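MSHA biogenesis protein MshE (Vibrio cholerae, PDB 5HTL) binds the second messenger cyclic di-GMP with high affinity and probably takes part in assembling the MSHA pilus. Local coordinates at residues Q60-P65 against D108-F113; P65-S70 against L93-S98; E116-Q121 against F127-A132. All blocks are in the same frame, centred on the assembly; numbering follows the deposited sequence.

How the interactions relate
Following the chain from its N terminus, interaction 1 opens at the C-terminal end of helix 51-62 and closes a loop of 42 residues on the turn that leads into helix 112-121. Interaction 2 starts at Pro65, which it shares with interaction 1, and closes within that loop, joining segment 65-70 to the outer strand 92-98. Interaction 3 follows both in series: helix 112-121, entered at the end of interaction 1, is folded against strand 126-131. That strand leads back to the start, since Ile131 probably hydrogen-bonds Pro65 O and Ile67 N. Helix 51-62, the three-stranded sheet and helix 112-121 are thus tied together, and all three contacts also touch the second subunit.

Interaction 1: Q60-P65 against D108-F113; sequences QQLSLP and DPADLF. With C2E (9,9'-[(2R,3R,3aS,5S,7aR,9R,10R,10aS,12S,14aR)-3,5,10,12-tetrahydroxy-5,12-dioxidooctahydro-2H,7H-difuro[3,2-d:3',2'-j][1,3,7,9,2,8]tetraoxadiphosphacyclododecine-2,9-diyl]bis(2-amino-1,9-dihydro-6H-purin-6-one)), chain C.
The cyclic di-GMP site has a small buried apolar patch beside it, where Leu62 and Leu64 meet Pro109 and Ala110. Leu62 sends CD1 toward the turn and touches Pro109 CG at 3.9 Å and Ala110 CB at 4.1 Å. Leu64 reaches the same proline with its CD2, 3.9 Å from Pro109 CB; each leucine crosses the ring obliquely. A helix end and a turn carry these four residues. Helix 51-62 finishes in a Schellman motif with Ser63 at positive phi, while Asp108 to Asp111 form a type I turn, after which Asp111 caps helix 112-121 through OD2 to Ala114 N. The nucleotide then bridges both segments. Gln61, with CG anti to its backbone N (chi1 -177°) and an extended chain, uses both ends of its amide: OE1 accepts from the ligand hydroxyl O2A at 2.7 Å, and NE2 donates to phosphate oxygen O2P at 2.8 Å, besides bonding Lys8 O. On the other segment, Asp108 OD1 takes a hydrogen bond from the guanine amine N21 at 2.9 Å, with an angle of 152° at the hydrogen, and a weak one from Ala110 N. Ala110 CB lies 4.0 Å from the ribose oxygen O4A.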
loop_
_atom_site.group_PDB
_atom_site.type_symbol
_atom_site.label_atom_id
_atom_site.label_comp_id
_atom_site.label_asym_id
_atom_site.label_seq_id
_atom_site.Cartn_x
_atom_site.Cartn_y
_atom_site.Cartn_z
ATOM N N GLN A 60 -2.531 9.286 -1.606
ATOM C CA GLN A 60 -3.633 9.139 -0.662
ATOM C C GLN A 60 -4.642 8.083 -1.137
ATOM O O GLN A 60 -5.057 7.213 -0.370
ATOM C CB GLN A 60 -4.325 10.487 -0.447
ATOM C CG GLN A 60 -5.500 10.424 0.505
ATOM C CD GLN A 60 -6.018 11.798 0.885
ATOM O OE1 GLN A 60 -5.377 12.812 0.611
ATOM N NE2 GLN A 60 -7.178 11.838 1.531
ATOM N N GLN A 61 -5.029 8.164 -2.405
ATOM C CA GLN A 61 -5.964 7.199 -2.983
ATOM C C GLN A 61 -5.517 5.749 -2.824
ATOM O O GLN A 61 -6.316 4.863 -2.493
ATOM C CB GLN A 61 -6.163 7.494 -4.466
ATOM C CG GLN A 61 -7.176 6.563 -5.110
ATOM C CD GLN A 61 -7.213 6.659 -6.616
ATOM O OE1 GLN A 61 -6.172 6.649 -7.278
ATOM N NE2 GLN A 61 -8.421 6.743 -7.173
ATOM N N LEU A 62 -4.235 5.500 -3.094
ATOM C CA LEU A 62 -3.681 4.156 -3.077
ATOM C C LEU A 62 -3.130 3.723 -1.718
ATOM O O LEU A 62 -2.605 2.613 -1.586
ATOM C CB LEU A 62 -2.594 4.050 -4.143
ATOM C CG LEU A 62 -3.071 4.393 -5.559
ATOM C CD1 LEU A 62 -1.890 4.339 -6.536
ATOM C CD2 LEU A 62 -4.211 3.447 -5.973
ATOM N N SER A 63 -3.254 4.617 -0.737
ATOM C CA SER A 63 -2.788 4.383 0.638
ATOM C C SER A 63 -1.306 4.011 0.691
ATOM O O SER A 63 -0.923 2.959 1.203
ATOM C CB SER A 63 -3.632 3.310 1.327
ATOM O OG SER A 63 -3.504 3.410 2.726
ATOM N N LEU A 64 -0.474 4.867 0.111
ATOM C CA LEU A 64 0.960 4.627 0.116
ATOM C C LEU A 64 1.669 5.949 0.296
ATOM O O LEU A 64 1.069 7.008 0.120
ATOM C CB LEU A 64 1.409 3.873 -1.135
ATOM C CG LEU A 64 1.012 4.418 -2.495
ATOM C CD1 LEU A 64 1.871 5.618 -2.905
ATOM C CD2 LEU A 64 1.059 3.315 -3.573
ATOM N N PRO A 65 2.947 5.901 0.676
ATOM C CA PRO A 65 3.633 7.174 0.872
ATOM C C PRO A 65 4.320 7.707 -0.379
ATOM O O PRO A 65 4.755 6.937 -1.245
ATOM C CB PRO A 65 4.700 6.836 1.913
ATOM C CG PRO A 65 4.973 5.413 1.725
ATOM C CD PRO A 65 3.715 4.766 1.209
ATOM N N ASP A 108 4.263 5.329 -11.323
ATOM C CA ASP A 108 2.830 5.075 -11.449
ATOM C C ASP A 108 2.419 3.741 -10.828
ATOM O O ASP A 108 2.283 2.742 -11.518
ATOM C CB ASP A 108 2.398 5.148 -12.917
ATOM C CG ASP A 108 0.897 5.061 -13.088
ATOM O OD1 ASP A 108 0.183 5.047 -12.068
ATOM O OD2 ASP A 108 0.444 5.009 -14.253
ATOM N N PRO A 109 2.207 3.720 -9.508
ATOM C CA PRO A 109 1.789 2.470 -8.865
ATOM C C PRO A 109 0.355 2.059 -9.239
ATOM O O PRO A 109 -0.031 0.929 -8.962
ATOM C CB PRO A 109 1.906 2.786 -7.363
ATOM C CG PRO A 109 1.958 4.268 -7.277
ATOM C CD PRO A 109 2.576 4.758 -8.536
ATOM N N ALA A 110 -0.393 2.952 -9.881
ATOM C CA ALA A 110 -1.726 2.637 -10.405
ATOM C C ALA A 110 -1.669 1.916 -11.755
ATOM O O ALA A 110 -2.699 1.495 -12.286
ATOM C CB ALA A 110 -2.559 3.903 -10.519
ATOM N N ASP A 111 -0.468 1.770 -12.305
ATOM C CA ASP A 111 -0.284 1.122 -13.605
ATOM C C ASP A 111 -0.278 -0.393 -13.429
ATOM O O ASP A 111 0.764 -1.006 -13.158
ATOM C CB ASP A 111 1.024 1.610 -14.244
ATOM C CG ASP A 111 1.252 1.067 -15.658
ATOM O OD1 ASP A 111 2.208 1.531 -16.329
ATOM O OD2 ASP A 111 0.507 0.175 -16.115
ATOM N N LEU A 112 -1.449 -0.997 -13.599
ATOM C CA LEU A 112 -1.606 -2.425 -13.354
ATOM C C LEU A 112 -0.955 -3.280 -14.429
ATOM O O LEU A 112 -0.539 -4.406 -14.169
ATOM C CB LEU A 112 -3.087 -2.771 -13.214
ATOM C CG LEU A 112 -3.777 -2.099 -12.024
ATOM C CD1 LEU A 112 -5.216 -2.577 -11.880
ATOM C CD2 LEU A 112 -2.990 -2.365 -10.750
ATOM N N PHE A 113 -0.867 -2.742 -15.638
ATOM C CA PHE A 113 -0.139 -3.403 -16.712
ATOM C C PHE A 113 1.336 -3.528 -16.304
ATOM O O PHE A 113 1.928 -4.603 -16.404
ATOM C CB PHE A 113 -0.293 -2.598 -18.006
ATOM C CG PHE A 113 0.125 -3.340 -19.241
ATOM C CD1 PHE A 113 -0.644 -4.385 -19.733
ATOM C CD2 PHE A 113 1.273 -2.978 -19.921
ATOM C CE1 PHE A 113 -0.267 -5.064 -20.872
ATOM C CE2 PHE A 113 1.660 -3.661 -21.066
ATOM C CZ PHE A 113 0.882 -4.697 -21.538
HETATM P P1 C2E C . -10.080 5.472 -10.351
HETATM O O2P C2E C . -9.814 6.760 -9.609
HETATM O O1P C2E C . -10.772 4.438 -9.489
HETATM O "O5'" C2E C . -10.950 5.817 -11.624
HETATM C "C5'" C2E C . -11.291 4.928 -12.651
HETATM C "C4'" C2E C . -11.877 5.559 -13.829
HETATM O "O4'" C2E C . -13.082 6.185 -13.510
HETATM C "C3'" C2E C . -10.992 6.638 -14.387
HETATM O "O3'" C2E C . -10.177 6.115 -15.408
HETATM C "C2'" C2E C . -11.877 7.635 -14.798
HETATM O "O2'" C2E C . -12.193 7.479 -16.198
HETATM C "C1'" C2E C . -13.098 7.506 -13.967
HETATM N N9 C2E C . -13.044 8.361 -12.821
HETATM C C8 C2E C . -12.157 8.727 -11.900
HETATM N N7 C2E C . -12.800 9.554 -11.066
HETATM C C5 C2E C . -14.096 9.693 -11.478
HETATM C C6 C2E C . -15.166 10.427 -10.954
HETATM O O6 C2E C . -15.007 11.183 -9.849
HETATM N N1 C2E C . -16.352 10.382 -11.574
HETATM C C2 C2E C . -16.506 9.630 -12.667
HETATM N N2 C2E C . -17.797 9.625 -13.282
HETATM N N3 C2E C . -15.507 8.900 -13.209
HETATM C C4 C2E C . -14.281 8.909 -12.639
HETATM P P11 C2E C . -8.674 6.610 -15.595
HETATM O O21 C2E C . -8.095 6.039 -16.879
HETATM O O11 C2E C . -8.706 8.105 -15.713
HETATM O O5A C2E C . -7.804 6.296 -14.338
HETATM C C5A C2E C . -7.551 4.966 -13.915
HETATM C C4A C2E C . -7.037 4.817 -12.578
HETATM O O4A C2E C . -5.674 5.363 -12.499
HETATM C C3A C2E C . -7.801 5.588 -11.572
HETATM O O3A C2E C . -8.732 4.810 -10.847
HETATM C C2A C2E C . -6.794 6.177 -10.667
HETATM O O2A C2E C . -6.475 5.378 -9.599
HETATM C C1A C2E C . -5.570 6.344 -11.494
HETATM N N91 C2E C . -5.368 7.609 -12.188
HETATM C C81 C2E C . -6.287 8.489 -12.632
HETATM N N71 C2E C . -5.670 9.507 -13.256
HETATM C C51 C2E C . -4.336 9.274 -13.221
HETATM C C61 C2E C . -3.195 9.935 -13.690
HETATM O O61 C2E C . -3.272 11.131 -14.382
HETATM N N11 C2E C . -1.994 9.402 -13.469
HETATM C C21 C2E C . -1.863 8.252 -12.816
HETATM N N21 C2E C . -0.550 7.779 -12.631
HETATM N N31 C2E C . -2.919 7.572 -12.353
HETATM C C41 C2E C . -4.158 8.072 -12.550
#

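Interaction 2: P65-S70 against L93-S98; sequences PVIDLS and LVIGRS. With C2E (9,9'-[(2R,3R,3aS,5S,7aR,9R,10R,10aS,12S,14aR)-3,5,10,12-tetrahydroxy-5,12-dioxidooctahydro-2H,7H-difuro[3,2-d:3',2'-j][1,3,7,9,2,8]tetraoxadiphosphacyclododecine-2,9-diyl]bis(2-amino-1,9-dihydro-6H-purin-6-one)), chain D.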
loop_
_atom_site.group_PDB
_atom_site.type_symbol
_atom_site.label_atom_id
_atom_site.label_comp_id
_atom_site.label_asym_id
_atom_site.label_seq_id
_atom_site.Cartn_x
_atom_site.Cartn_y
_atom_site.Cartn_z
ATOM N N PRO A 65 2.947 5.901 0.676
ATOM C CA PRO A 65 3.633 7.174 0.872
ATOM C C PRO A 65 4.320 7.707 -0.379
ATOM O O PRO A 65 4.755 6.937 -1.245
ATOM C CB PRO A 65 4.700 6.836 1.913
ATOM C CG PRO A 65 4.973 5.413 1.725
ATOM C CD PRO A 65 3.715 4.766 1.209
ATOM N N VAL A 66 4.445 9.027 -0.441
ATOM C CA VAL A 66 5.335 9.693 -1.378
ATOM C C VAL A 66 6.725 9.714 -0.757
ATOM O O VAL A 66 6.871 10.027 0.430
ATOM C CB VAL A 66 4.899 11.154 -1.610
ATOM C CG1 VAL A 66 5.845 11.848 -2.563
ATOM C CG2 VAL A 66 3.474 11.219 -2.122
ATOM N N ILE A 67 7.748 9.368 -1.529
ATOM C CA ILE A 67 9.114 9.533 -1.037
ATOM C C ILE A 67 9.860 10.589 -1.827
ATOM O O ILE A 67 9.541 10.858 -2.990
ATOM C CB ILE A 67 9.930 8.208 -1.048
ATOM C CG1 ILE A 67 10.065 7.635 -2.463
ATOM C CG2 ILE A 67 9.293 7.203 -0.089
ATOM C CD1 ILE A 67 11.177 6.610 -2.586
ATOM N N ASP A 68 10.836 11.198 -1.167
ATOM C CA ASP A 68 11.799 12.044 -1.852
ATOM C C ASP A 68 12.980 11.160 -2.212
ATOM O O ASP A 68 13.901 10.972 -1.412
ATOM C CB ASP A 68 12.248 13.185 -0.942
ATOM C CG ASP A 68 13.243 14.107 -1.610
ATOM O OD1 ASP A 68 13.668 13.830 -2.757
ATOM O OD2 ASP A 68 13.615 15.117 -0.973
ATOM N N LEU A 69 12.960 10.625 -3.423
ATOM C CA LEU A 69 13.958 9.658 -3.833
ATOM C C LEU A 69 15.362 10.281 -3.980
ATOM O O LEU A 69 16.364 9.574 -3.959
ATOM C CB LEU A 69 13.484 8.975 -5.114
ATOM C CG LEU A 69 14.291 7.805 -5.649
ATOM C CD1 LEU A 69 14.527 6.738 -4.578
ATOM C CD2 LEU A 69 13.568 7.220 -6.857
ATOM N N SER A 70 15.427 11.605 -4.077
ATOM C CA SER A 70 16.716 12.294 -4.164
ATOM C C SER A 70 17.467 12.253 -2.834
ATOM O O SER A 70 18.676 12.491 -2.775
ATOM C CB SER A 70 16.523 13.748 -4.589
ATOM O OG SER A 70 16.077 14.549 -3.509
ATOM N N LEU A 93 11.891 1.160 -9.293
ATOM C CA LEU A 93 13.217 0.993 -8.705
ATOM C C LEU A 93 13.111 0.244 -7.391
ATOM O O LEU A 93 12.376 0.655 -6.495
ATOM C CB LEU A 93 13.848 2.363 -8.440
ATOM C CG LEU A 93 15.267 2.398 -7.853
ATOM C CD1 LEU A 93 16.243 1.926 -8.911
ATOM C CD2 LEU A 93 15.657 3.795 -7.386
ATOM N N VAL A 94 13.849 -0.853 -7.268
ATOM C CA VAL A 94 13.928 -1.583 -6.010
ATOM C C VAL A 94 14.862 -0.842 -5.061
ATOM O O VAL A 94 16.051 -0.678 -5.353
ATOM C CB VAL A 94 14.486 -3.000 -6.216
ATOM C CG1 VAL A 94 14.473 -3.761 -4.896
ATOM C CG2 VAL A 94 13.682 -3.734 -7.273
ATOM N N ILE A 95 14.312 -0.345 -3.955
ATOM C CA ILE A 95 15.089 0.466 -3.015
ATOM C C ILE A 95 15.321 -0.215 -1.675
ATOM O O ILE A 95 16.076 0.282 -0.845
ATOM C CB ILE A 95 14.454 1.866 -2.781
ATOM C CG1 ILE A 95 13.079 1.747 -2.123
ATOM C CG2 ILE A 95 14.376 2.647 -4.098
ATOM C CD1 ILE A 95 12.469 3.100 -1.679
ATOM N N GLY A 96 14.677 -1.352 -1.468
ATOM C CA GLY A 96 14.880 -2.097 -0.242
ATOM C C GLY A 96 14.632 -3.569 -0.454
ATOM O O GLY A 96 13.771 -3.946 -1.252
ATOM N N ARG A 97 15.399 -4.400 0.247
ATOM C CA ARG A 97 15.110 -5.821 0.307
ATOM C C ARG A 97 15.294 -6.321 1.727
ATOM O O ARG A 97 16.290 -6.012 2.373
ATOM C CB ARG A 97 16.024 -6.617 -0.619
ATOM C CG ARG A 97 15.545 -8.047 -0.806
ATOM C CD ARG A 97 16.611 -9.069 -0.528
ATOM N NE ARG A 97 17.901 -8.694 -1.094
ATOM C CZ ARG A 97 18.924 -9.530 -1.221
ATOM N NH1 ARG A 97 18.798 -10.792 -0.836
ATOM N NH2 ARG A 97 20.065 -9.106 -1.745
ATOM N N SER A 98 14.332 -7.095 2.206
ATOM C CA SER A 98 14.444 -7.708 3.520
ATOM C C SER A 98 13.676 -9.015 3.494
ATOM O O SER A 98 12.459 -9.008 3.330
ATOM C CB SER A 98 13.845 -6.778 4.569
ATOM O OG SER A 98 14.223 -7.182 5.874
HETATM P P1 C2E D . 1.594 4.246 4.892
HETATM O O2P C2E D . 2.365 4.782 6.087
HETATM O O1P C2E D . 2.332 3.312 3.958
HETATM O "O5'" C2E D . 0.362 3.446 5.460
HETATM C "C5'" C2E D . -0.646 2.883 4.652
HETATM C "C4'" C2E D . -1.843 2.464 5.386
HETATM O "O4'" C2E D . -1.572 1.377 6.221
HETATM C "C3'" C2E D . -2.366 3.547 6.295
HETATM O "O3'" C2E D . -3.390 4.275 5.631
HETATM C "C2'" C2E D . -2.791 2.863 7.442
HETATM O "O2'" C2E D . -4.183 2.479 7.343
HETATM C "C1'" C2E D . -1.925 1.655 7.564
HETATM N N9 C2E D . -0.704 1.915 8.287
HETATM C C8 C2E D . 0.072 2.978 8.555
HETATM N N7 C2E D . 1.130 2.503 9.224
HETATM C C5 C2E D . 1.045 1.149 9.344
HETATM C C6 C2E D . 1.894 0.202 9.933
HETATM O O6 C2E D . 3.085 0.519 10.507
HETATM N N1 C2E D . 1.525 -1.085 9.890
HETATM C C2 C2E D . 0.375 -1.441 9.297
HETATM N N2 C2E D . 0.052 -2.821 9.306
HETATM N N3 C2E D . -0.476 -0.578 8.719
HETATM C C4 C2E D . -0.169 0.741 8.726
HETATM P P11 C2E D . -3.622 5.829 5.902
HETATM O O21 C2E D . -4.927 6.268 5.257
HETATM O O11 C2E D . -3.591 6.015 7.378
HETATM O O5A C2E D . -2.388 6.628 5.343
HETATM C C5A C2E D . -1.975 6.587 3.987
HETATM C C4A C2E D . -0.661 7.119 3.756
HETATM O O4A C2E D . -0.675 8.537 4.094
HETATM C C3A C2E D . 0.373 6.524 4.636
HETATM O O3A C2E D . 1.045 5.458 4.006
HETATM C C2A C2E D . 1.258 7.641 4.989
HETATM O O2A C2E D . 2.249 7.814 4.051
HETATM C C1A C2E D . 0.359 8.831 5.004
HETATM N N91 C2E D . -0.260 9.221 6.274
HETATM C C81 C2E D . -0.776 8.436 7.235
HETATM N N71 C2E D . -1.271 9.207 8.211
HETATM C C51 C2E D . -1.070 10.506 7.869
HETATM C C61 C2E D . -1.366 11.744 8.449
HETATM O O61 C2E D . -2.006 11.839 9.673
HETATM N N11 C2E D . -1.012 12.858 7.805
HETATM C C21 C2E D . -0.403 12.808 6.617
HETATM N N21 C2E D . -0.058 14.023 5.994
HETATM N N31 C2E D . -0.103 11.655 6.016
HETATM C C41 C2E D . -0.435 10.502 6.631
#
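Leu69 and Ile95 are the nearest CA pair, 9.3 Å apart, between the irregular segment 65-70 and strand 92-98, so side chains alone span the gap. The strand is an outer member of the three-stranded mixed sheet of the MshEN domain, antiparallel to strand 101-106. Segment 65-70 is anchored at the other outer strand, where Pro65 and Ile67 share backbone hydrogen bonds with Ile131, and the contact therefore reaches over the middle strand, on which Ile67 packs at Ala105. Ile67 and Ile95 meet tip to tip, their CD1 atoms 3.8 Å apart. In both, CG1 stands between the backbone N and the carbonyl carbon (chi1 61° in Ile67 and 64° in Ile95), and the chain then extends fully toward the partner. Leu69 splits its branches: CD2 lies 4.0 Å from Leu93 CD2, whereas CD1 approaches Ile95 CG2 at 4.1 Å, so one leucine lies against two residues of the same strand face. Leu137 of helix 134-144 touches both Leu69 and Leu93. At Ile95 and Gly96 the strand carries a classic beta bulge facing Arg103. The second subunit closes in as well, with its Gly36 against Ile67 and its Thr35 against Ile95. Pro65 lies at the nucleotide held mainly by that subunit, its CB 3.4 Å from the ligand hydroxyl O2A. Past Ile67, Asp68 OD1 collects several donors: Gln136 NE2, a weak bond from Ser70 N, and Ser70 OG, which meets Asp68 OD1 at 2.6 Å on its syn side, 25° out of the carboxylate plane.

Interaction 3: E116-Q121 against F127-A132; sequences EALLNQ and FEFVIA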
loop_
_atom_site.group_PDB
_atom_site.type_symbol
_atom_site.label_atom_id
_atom_site.label_comp_id
_atom_site.label_asym_id
_atom_site.label_seq_id
_atom_site.Cartn_x
_atom_site.Cartn_y
_atom_site.Cartn_z
ATOM N N GLU A 116 1.751 -6.043 -13.277
ATOM C CA GLU A 116 1.737 -7.435 -13.706
ATOM C C GLU A 116 3.117 -7.832 -14.208
ATOM O O GLU A 116 3.622 -8.910 -13.904
ATOM C CB GLU A 116 0.694 -7.643 -14.802
ATOM C CG GLU A 116 0.432 -9.111 -15.142
ATOM C CD GLU A 116 -0.590 -9.753 -14.218
ATOM O OE1 GLU A 116 -1.139 -10.814 -14.582
ATOM O OE2 GLU A 116 -0.849 -9.195 -13.131
ATOM N N ALA A 117 3.727 -6.944 -14.983
ATOM C CA ALA A 117 5.070 -7.151 -15.490
ATOM C C ALA A 117 6.087 -7.287 -14.367
ATOM O O ALA A 117 6.922 -8.193 -14.366
ATOM C CB ALA A 117 5.451 -6.009 -16.402
ATOM N N LEU A 118 6.014 -6.375 -13.406
ATOM C CA LEU A 118 6.922 -6.390 -12.265
ATOM C C LEU A 118 6.813 -7.711 -11.501
ATOM O O LEU A 118 7.827 -8.304 -11.121
ATOM C CB LEU A 118 6.590 -5.219 -11.336
ATOM C CG LEU A 118 7.653 -4.729 -10.365
ATOM C CD1 LEU A 118 8.900 -4.330 -11.102
ATOM C CD2 LEU A 118 7.071 -3.535 -9.615
ATOM N N LEU A 119 5.582 -8.170 -11.291
ATOM C CA LEU A 119 5.312 -9.426 -10.594
ATOM C C LEU A 119 5.946 -10.632 -11.275
ATOM O O LEU A 119 6.504 -11.510 -10.618
ATOM C CB LEU A 119 3.805 -9.656 -10.494
ATOM C CG LEU A 119 3.049 -8.948 -9.373
ATOM C CD1 LEU A 119 1.577 -8.796 -9.729
ATOM C CD2 LEU A 119 3.210 -9.749 -8.093
ATOM N N ASN A 120 5.841 -10.691 -12.594
ATOM C CA ASN A 120 6.406 -11.824 -13.309
ATOM C C ASN A 120 7.926 -11.736 -13.399
ATOM O O ASN A 120 8.604 -12.751 -13.561
ATOM C CB ASN A 120 5.765 -11.956 -14.691
ATOM C CG ASN A 120 4.286 -12.270 -14.617
ATOM O OD1 ASN A 120 3.772 -12.662 -13.563
ATOM N ND2 ASN A 120 3.589 -12.092 -15.729
ATOM N N GLN A 121 8.456 -10.523 -13.270
ATOM C CA GLN A 121 9.888 -10.266 -13.386
ATOM C C GLN A 121 10.636 -10.482 -12.068
ATOM O O GLN A 121 11.819 -10.817 -12.067
ATOM C CB GLN A 121 10.122 -8.838 -13.888
ATOM C CG GLN A 121 11.583 -8.465 -14.111
ATOM C CD GLN A 121 12.257 -9.286 -15.202
ATOM O OE1 GLN A 121 11.648 -9.606 -16.222
ATOM N NE2 GLN A 121 13.521 -9.630 -14.984
ATOM N N PHE A 127 5.945 -7.323 -2.611
ATOM C CA PHE A 127 6.285 -5.909 -2.775
ATOM C C PHE A 127 5.593 -4.973 -1.787
ATOM O O PHE A 127 4.433 -5.164 -1.428
ATOM C CB PHE A 127 5.939 -5.413 -4.187
ATOM C CG PHE A 127 6.311 -6.360 -5.289
ATOM C CD1 PHE A 127 5.420 -6.601 -6.328
ATOM C CD2 PHE A 127 7.542 -6.987 -5.310
ATOM C CE1 PHE A 127 5.748 -7.466 -7.357
ATOM C CE2 PHE A 127 7.876 -7.860 -6.332
ATOM C CZ PHE A 127 6.977 -8.096 -7.357
ATOM N N GLU A 128 6.320 -3.943 -1.373
ATOM C CA GLU A 128 5.713 -2.773 -0.766
ATOM C C GLU A 128 5.947 -1.631 -1.744
ATOM O O GLU A 128 7.083 -1.412 -2.153
ATOM C CB GLU A 128 6.383 -2.442 0.569
ATOM C CG GLU A 128 6.308 -3.530 1.626
ATOM C CD GLU A 128 7.027 -3.129 2.902
ATOM O OE1 GLU A 128 7.492 -4.026 3.634
ATOM O OE2 GLU A 128 7.138 -1.912 3.162
ATOM N N PHE A 129 4.887 -0.907 -2.105
ATOM C CA PHE A 129 4.999 0.168 -3.097
ATOM C C PHE A 129 5.033 1.550 -2.472
ATOM O O PHE A 129 4.337 1.829 -1.495
ATOM C CB PHE A 129 3.849 0.124 -4.111
ATOM C CG PHE A 129 3.837 -1.105 -4.972
ATOM C CD1 PHE A 129 4.840 -1.332 -5.898
ATOM C CD2 PHE A 129 2.807 -2.028 -4.863
ATOM C CE1 PHE A 129 4.820 -2.471 -6.703
ATOM C CE2 PHE A 129 2.783 -3.161 -5.657
ATOM C CZ PHE A 129 3.790 -3.380 -6.575
ATOM N N VAL A 130 5.843 2.419 -3.058
ATOM C CA VAL A 130 5.854 3.833 -2.726
ATOM C C VAL A 130 5.895 4.604 -4.038
ATOM O O VAL A 130 6.267 4.060 -5.076
ATOM C CB VAL A 130 7.046 4.213 -1.811
ATOM C CG1 VAL A 130 7.056 3.360 -0.533
ATOM C CG2 VAL A 130 8.365 4.070 -2.536
ATOM N N ILE A 131 5.465 5.851 -4.010
ATOM C CA ILE A 131 5.453 6.673 -5.213
ATOM C C ILE A 131 6.559 7.739 -5.159
ATOM O O ILE A 131 6.863 8.295 -4.091
ATOM C CB ILE A 131 4.036 7.291 -5.456
ATOM C CG1 ILE A 131 3.940 7.924 -6.847
ATOM C CG2 ILE A 131 3.670 8.297 -4.381
ATOM C CD1 ILE A 131 2.524 8.341 -7.230
ATOM N N ALA A 132 7.178 7.999 -6.305
ATOM C CA ALA A 132 8.150 9.079 -6.415
ATOM C C ALA A 132 7.922 9.791 -7.740
ATOM O O ALA A 132 7.379 9.201 -8.671
ATOM C CB ALA A 132 9.567 8.517 -6.339
#
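Helix 116-121 runs roughly antiparallel to strand 127-131, the segment axes 11.7 Å apart at 143°, with Leu119 and Phe127 giving the nearest CA pair at 8.6 Å. The two belong to a beta-alpha-beta unit in which helix 112-121 connects the parallel neighbours 101-106 and 126-131 and lies against the sheet they form. Consecutive leucines of the helix meet two phenylalanines at alternate positions of the strand. Leu119 lies at a slant to Phe127: its CG is anti to the carbonyl carbon, beside the backbone N (chi1 -82°), and CD2 ends 3.5 Å from Phe127 CE1. The far end of this ring pushes close to the helix backbone, with Phe127 CZ 3.9 Å from Leu118 O and the CA of Leu119 in the plane of the ring at its edge. Leu118 points more directly into the interface, where it also touches Ile104 of the middle strand and Leu90 of helix 84-90. Its CG is anti to the backbone N (chi1 -159°), which brings CD2 to the edge of the Phe129 ring, in its plane, 3.8 Å from Phe129 CE1. Glu128, between the two aromatics, forms a salt bridge with Arg103 through OE2. Arg89 of the second subunit packs on Leu119. The two phenylalanines also touch each other, Phe127 CB lying 3.8 Å above the plane of the Phe129 ring, offset toward its rim.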